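Side-chain contacts in protein mini spindles (Drosophila melanogaster, PDB 5VJC), which probably binds tubulin through its HEAT-repeat TOG domains and so promotes microtubule dynamics and mitotic spindle formation: residues A[90-95]-A[112-117]; A[76-81]-A[116-121]. All blocks are in the same frame, centred on the assembly; numbering follows the deposited sequence.

Contact 1 (A[90-95]-A[112-117]); sequences DLILKW and LEYLVQ
The phenol oxygen of Tyr114 meets helix 89-99 through a methyl group: OH lies 4.0 Å from CG2 of Ile92, and no hydrogen bond joins the two segments. The same methyl sits nearer still to the ring itself, 3.8 Å from CE2 of Tyr114. It arrives at the ring edge, near the ring plane, so the meeting is one of methyl against aromatic rim and not a CH-pi contact over a face. The two side chains cross at roughly a right angle. With chi1 of Ile92 at -64°, CG1 stands beside the backbone N, which leaves CG2 opposite that nitrogen and presented to the tyrosine. One residue farther along each helix, Leu93 and Leu115 touch by single methyls, CD2 of Leu93 lying 3.7 Å from CD2 of Leu115. All four residues are buried, and the backbones come nearest at Leu93 and Leu115, whose CA atoms are 8.6 Å apart. Neighbouring helices of the TOG domain close round the contact: Tyr114 also packs on Ile71 and Leu74 of helix 64-77, both leucines lie against Phe137 of helix 131-142, and Leu115 reaches Val159 of helix 150-166.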
loop_
_atom_site.group_PDB
_atom_site.type_symbol
_atom_site.label_atom_id
_atom_site.label_comp_id
_atom_site.label_asym_id
_atom_site.label_seq_id
_atom_site.Cartn_x
_atom_site.Cartn_y
_atom_site.Cartn_z
ATOM N N ASP A 90 -7.986 -8.009 9.346
ATOM C CA ASP A 90 -6.956 -8.730 8.605
ATOM C C ASP A 90 -7.560 -9.508 7.424
ATOM O O ASP A 90 -6.985 -9.525 6.319
ATOM C CB ASP A 90 -6.163 -9.660 9.556
ATOM C CG ASP A 90 -7.044 -10.734 10.227
ATOM O OD1 ASP A 90 -8.106 -10.385 10.791
ATOM O OD2 ASP A 90 -6.665 -11.933 10.185
ATOM N N LEU A 91 -8.733 -10.112 7.632
ATOM C CA LEU A 91 -9.429 -10.842 6.570
ATOM C C LEU A 91 -9.907 -9.889 5.473
ATOM O O LEU A 91 -9.823 -10.197 4.284
ATOM C CB LEU A 91 -10.641 -11.608 7.132
ATOM C CG LEU A 91 -10.297 -12.587 8.267
ATOM C CD1 LEU A 91 -11.572 -13.176 8.910
ATOM C CD2 LEU A 91 -9.432 -13.679 7.674
ATOM N N ILE A 92 -10.438 -8.749 5.885
ATOM C CA ILE A 92 -10.971 -7.784 4.916
ATOM C C ILE A 92 -9.841 -7.151 4.095
ATOM O O ILE A 92 -9.990 -6.974 2.878
ATOM C CB ILE A 92 -11.790 -6.678 5.600
ATOM C CG1 ILE A 92 -13.037 -7.272 6.275
ATOM C CG2 ILE A 92 -12.216 -5.623 4.595
ATOM C CD1 ILE A 92 -13.863 -8.144 5.359
ATOM N N LEU A 93 -8.722 -6.825 4.750
ATOM C CA LEU A 93 -7.562 -6.298 4.036
ATOM C C LEU A 93 -7.068 -7.332 3.027
ATOM O O LEU A 93 -6.795 -6.982 1.871
ATOM C CB LEU A 93 -6.429 -5.886 4.999
ATOM C CG LEU A 93 -6.730 -4.687 5.919
ATOM C CD1 LEU A 93 -5.588 -4.416 6.886
ATOM C CD2 LEU A 93 -7.068 -3.392 5.094
ATOM N N LYS A 94 -6.972 -8.597 3.450
ATOM C CA LYS A 94 -6.559 -9.678 2.545
ATOM C C LYS A 94 -7.480 -9.803 1.346
ATOM O O LYS A 94 -7.011 -10.000 0.217
ATOM C CB LYS A 94 -6.503 -11.028 3.264
ATOM C CG LYS A 94 -5.292 -11.209 4.168
ATOM C CD LYS A 94 -5.351 -12.538 4.941
ATOM C CE LYS A 94 -4.068 -12.728 5.747
ATOM N NZ LYS A 94 -4.052 -14.025 6.490
ATOM N N TRP A 95 -8.782 -9.710 1.580
ATOM C CA TRP A 95 -9.738 -9.865 0.479
ATOM C C TRP A 95 -9.550 -8.724 -0.538
ATOM O O TRP A 95 -9.649 -8.933 -1.739
ATOM C CB TRP A 95 -11.189 -9.882 0.980
ATOM C CG TRP A 95 -12.185 -9.998 -0.152
ATOM C CD1 TRP A 95 -12.451 -11.113 -0.901
ATOM C CD2 TRP A 95 -13.024 -8.955 -0.677
ATOM N NE1 TRP A 95 -13.404 -10.825 -1.858
ATOM C CE2 TRP A 95 -13.776 -9.514 -1.734
ATOM C CE3 TRP A 95 -13.223 -7.608 -0.346
ATOM C CZ2 TRP A 95 -14.694 -8.771 -2.469
ATOM C CZ3 TRP A 95 -14.141 -6.867 -1.085
ATOM C CH2 TRP A 95 -14.863 -7.449 -2.128
ATOM N N LEU A 112 -11.163 1.239 -2.722
ATOM C CA LEU A 112 -10.328 2.287 -2.129
ATOM C C LEU A 112 -11.151 3.281 -1.308
ATOM O O LEU A 112 -10.728 3.659 -0.247
ATOM C CB LEU A 112 -9.518 3.009 -3.214
ATOM C CG LEU A 112 -8.391 2.123 -3.759
ATOM C CD1 LEU A 112 -7.860 2.628 -5.113
ATOM C CD2 LEU A 112 -7.268 1.998 -2.734
ATOM N N GLU A 113 -12.324 3.692 -1.790
ATOM C CA GLU A 113 -13.208 4.552 -0.987
ATOM C C GLU A 113 -13.578 3.918 0.350
ATOM O O GLU A 113 -13.586 4.581 1.370
ATOM C CB GLU A 113 -14.523 4.849 -1.707
ATOM C CG GLU A 113 -14.564 6.052 -2.602
ATOM C CD GLU A 113 -15.960 6.236 -3.198
ATOM O OE1 GLU A 113 -16.946 5.821 -2.541
ATOM O OE2 GLU A 113 -16.064 6.780 -4.319
ATOM N N TYR A 114 -13.959 2.645 0.310
ATOM C CA TYR A 114 -14.251 1.890 1.534
ATOM C C TYR A 114 -13.066 1.915 2.475
ATOM O O TYR A 114 -13.194 2.213 3.661
ATOM C CB TYR A 114 -14.625 0.443 1.194
ATOM C CG TYR A 114 -14.743 -0.483 2.411
ATOM C CD1 TYR A 114 -15.618 -0.193 3.454
ATOM C CD2 TYR A 114 -13.986 -1.649 2.498
ATOM C CE1 TYR A 114 -15.733 -1.040 4.553
ATOM C CE2 TYR A 114 -14.104 -2.504 3.596
ATOM C CZ TYR A 114 -14.973 -2.196 4.613
ATOM O OH TYR A 114 -15.065 -3.046 5.706
ATOM N N LEU A 115 -11.894 1.621 1.934
ATOM C CA LEU A 115 -10.672 1.605 2.734
ATOM C C LEU A 115 -10.415 2.927 3.438
ATOM O O LEU A 115 -9.917 2.937 4.569
ATOM C CB LEU A 115 -9.469 1.250 1.853
ATOM C CG LEU A 115 -9.339 -0.253 1.619
ATOM C CD1 LEU A 115 -8.442 -0.496 0.429
ATOM C CD2 LEU A 115 -8.771 -0.933 2.884
ATOM N N VAL A 116 -10.726 4.039 2.761
ATOM C CA VAL A 116 -10.617 5.339 3.398
ATOM C C VAL A 116 -11.534 5.391 4.619
ATOM O O VAL A 116 -11.107 5.867 5.663
ATOM C CB VAL A 116 -10.939 6.499 2.422
ATOM C CG1 VAL A 116 -11.034 7.830 3.167
ATOM C CG2 VAL A 116 -9.860 6.578 1.345
ATOM N N GLN A 117 -12.774 4.902 4.500
ATOM C CA GLN A 117 -13.698 4.878 5.654
ATOM C C GLN A 117 -13.155 3.972 6.770
ATOM O O GLN A 117 -13.241 4.299 7.957
ATOM C CB GLN A 117 -15.100 4.381 5.270
ATOM C CG GLN A 117 -15.819 5.002 4.063
ATOM C CD GLN A 117 -17.041 4.152 3.686
ATOM O OE1 GLN A 117 -17.113 3.563 2.591
ATOM N NE2 GLN A 117 -17.990 4.037 4.628
#

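Contact 2 (A[76-81]-A[116-121])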
loop_
_atom_site.group_PDB
_atom_site.type_symbol
_atom_site.label_atom_id
_atom_site.label_comp_id
_atom_site.label_asym_id
_atom_site.label_seq_id
_atom_site.Cartn_x
_atom_site.Cartn_y
_atom_site.Cartn_z
ATOM N N GLU A 76 -21.779 -0.013 4.158
ATOM C CA GLU A 76 -22.974 0.308 4.943
ATOM C C GLU A 76 -22.863 -0.250 6.366
ATOM O O GLU A 76 -23.264 0.404 7.327
ATOM C CB GLU A 76 -24.227 -0.230 4.258
ATOM C CG GLU A 76 -25.068 0.847 3.599
ATOM C CD GLU A 76 -25.525 0.466 2.204
ATOM O OE1 GLU A 76 -25.443 -0.731 1.847
ATOM O OE2 GLU A 76 -25.964 1.371 1.458
ATOM N N ASP A 77 -22.276 -1.438 6.493
ATOM C CA ASP A 77 -22.188 -2.128 7.789
ATOM C C ASP A 77 -21.212 -1.454 8.743
ATOM O O ASP A 77 -21.239 -1.707 9.952
ATOM C CB ASP A 77 -21.773 -3.592 7.588
ATOM C CG ASP A 77 -21.859 -4.407 8.868
ATOM O OD1 ASP A 77 -22.911 -4.356 9.538
ATOM O OD2 ASP A 77 -20.860 -5.074 9.223
ATOM N N LEU A 78 -20.356 -0.590 8.209
ATOM C CA LEU A 78 -19.216 -0.076 8.975
ATOM C C LEU A 78 -19.611 0.879 10.109
ATOM O O LEU A 78 -19.017 0.835 11.183
ATOM C CB LEU A 78 -18.211 0.615 8.037
ATOM C CG LEU A 78 -16.980 1.266 8.683
ATOM C CD1 LEU A 78 -16.218 0.319 9.604
ATOM C CD2 LEU A 78 -16.048 1.811 7.601
ATOM N N ALA A 79 -20.610 1.729 9.881
ATOM C CA ALA A 79 -21.051 2.674 10.916
ATOM C C ALA A 79 -21.493 1.984 12.210
ATOM O O ALA A 79 -21.012 2.310 13.305
ATOM C CB ALA A 79 -22.184 3.535 10.393
ATOM N N GLY A 80 -22.425 1.045 12.079
ATOM C CA GLY A 80 -23.027 0.415 13.238
ATOM C C GLY A 80 -22.164 -0.663 13.863
ATOM O O GLY A 80 -22.282 -0.958 15.057
ATOM N N ASN A 81 -21.285 -1.259 13.066
ATOM C CA ASN A 81 -20.529 -2.400 13.552
ATOM C C ASN A 81 -19.038 -2.298 13.255
ATOM O O ASN A 81 -18.465 -3.161 12.587
ATOM C CB ASN A 81 -21.100 -3.694 12.967
ATOM C CG ASN A 81 -21.028 -4.863 13.952
ATOM O OD1 ASN A 81 -20.279 -4.824 14.947
ATOM N ND2 ASN A 81 -21.801 -5.908 13.680
ATOM N N VAL A 116 -10.726 4.039 2.761
ATOM C CA VAL A 116 -10.617 5.339 3.398
ATOM C C VAL A 116 -11.534 5.391 4.619
ATOM O O VAL A 116 -11.107 5.867 5.663
ATOM C CB VAL A 116 -10.939 6.499 2.422
ATOM C CG1 VAL A 116 -11.034 7.830 3.167
ATOM C CG2 VAL A 116 -9.860 6.578 1.345
ATOM N N GLN A 117 -12.774 4.902 4.500
ATOM C CA GLN A 117 -13.698 4.878 5.654
ATOM C C GLN A 117 -13.155 3.972 6.770
ATOM O O GLN A 117 -13.241 4.299 7.957
ATOM C CB GLN A 117 -15.100 4.381 5.270
ATOM C CG GLN A 117 -15.819 5.002 4.063
ATOM C CD GLN A 117 -17.041 4.152 3.686
ATOM O OE1 GLN A 117 -17.113 3.563 2.591
ATOM N NE2 GLN A 117 -17.990 4.037 4.628
ATOM N N VAL A 118 -12.606 2.827 6.383
ATOM C CA VAL A 118 -12.011 1.894 7.349
ATOM C C VAL A 118 -10.855 2.517 8.121
ATOM O O VAL A 118 -10.815 2.444 9.348
ATOM C CB VAL A 118 -11.499 0.616 6.653
ATOM C CG1 VAL A 118 -10.593 -0.197 7.588
ATOM C CG2 VAL A 118 -12.676 -0.231 6.180
ATOM N N PHE A 119 -9.909 3.133 7.415
ATOM C CA PHE A 119 -8.728 3.634 8.113
ATOM C C PHE A 119 -9.052 4.854 8.966
ATOM O O PHE A 119 -8.430 5.045 10.009
ATOM C CB PHE A 119 -7.584 3.902 7.122
ATOM C CG PHE A 119 -6.798 2.664 6.831
ATOM C CD1 PHE A 119 -5.710 2.322 7.614
ATOM C CD2 PHE A 119 -7.214 1.785 5.845
ATOM C CE1 PHE A 119 -5.015 1.142 7.398
ATOM C CE2 PHE A 119 -6.518 0.596 5.610
ATOM C CZ PHE A 119 -5.419 0.278 6.390
ATOM N N GLN A 120 -10.065 5.627 8.571
ATOM C CA GLN A 120 -10.583 6.676 9.446
ATOM C C GLN A 120 -11.103 6.105 10.776
ATOM O O GLN A 120 -10.805 6.642 11.852
ATOM C CB GLN A 120 -11.696 7.478 8.764
ATOM C CG GLN A 120 -12.001 8.769 9.542
ATOM C CD GLN A 120 -10.737 9.596 9.779
ATOM O OE1 GLN A 120 -10.044 9.970 8.826
ATOM N NE2 GLN A 120 -10.418 9.866 11.048
ATOM N N VAL A 121 -11.860 5.017 10.712
ATOM C CA VAL A 121 -12.287 4.318 11.937
ATOM C C VAL A 121 -11.083 3.875 12.773
ATOM O O VAL A 121 -11.048 4.089 13.994
ATOM C CB VAL A 121 -13.180 3.101 11.612
ATOM C CG1 VAL A 121 -13.386 2.210 12.851
ATOM C CG2 VAL A 121 -14.520 3.583 11.092
#
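Leu78 pushes its isobutyl group against three residues of helix 105-124, Gln117, Val118 and Val121, and so packs segment 76-81, at the C-terminal end of helix 64-77, onto helix 105-124, in the HEAT-repeat array of the TOG domain. Its two methyls divide the work. CD2 takes the earlier turn, 3.6 Å from CB of Gln117, and lies 3.8 Å from the backbone N of Val118; CG2 of Val118 is a looser neighbour. CD1 serves the following turn, 4.0 Å from CG2 of Val121, whose side chain runs past that of Leu78 in the opposite direction. A first torsion of 177° sets CG of Leu78 opposite its own backbone N, and the branch then spans both turns of the helix. More than half of the 175 Å² buried between the segments belongs to this one leucine.

The next shell is supplied by helix 82-87, which begins directly after its N-cap residue, Asn81. Leu85 touches both Leu78 and Val118, while Ser82 approaches Val121. The segment itself is held by a backbone bond of 3.1 Å from N of Asn81 to O of Asp77. On the earlier side, the amide of Gln117 borders the apolar patch: OE1 is hydrogen-bonded to OG of Ser75, and NE2, also hydrogen-bonded, lies 4.2 Å from CD2 of Leu78.

Followed from the N terminus, the chain leaves helix 64-77 through segment 76-81, which opens contact 2, then builds helix 82-87 and enters helix 89-99, where segment 90-95 opens contact 1. Both are closed by helix 105-124: contact 1 first, after 16 intervening residues, and contact 2 one turn later, after 34. Contact 1 is therefore nested inside contact 2, and their closing segments share Val116 and Gln117. Their centres lie about 10 Å apart, and the two patches run together, with Tyr114 CE1 4.2 Å from Leu78 CD2 and Leu93 CD2 4.1 Å from Phe119 CE2. Together they join helix 105-124 to helix 89-99 and to the C-terminal end of helix 64-77.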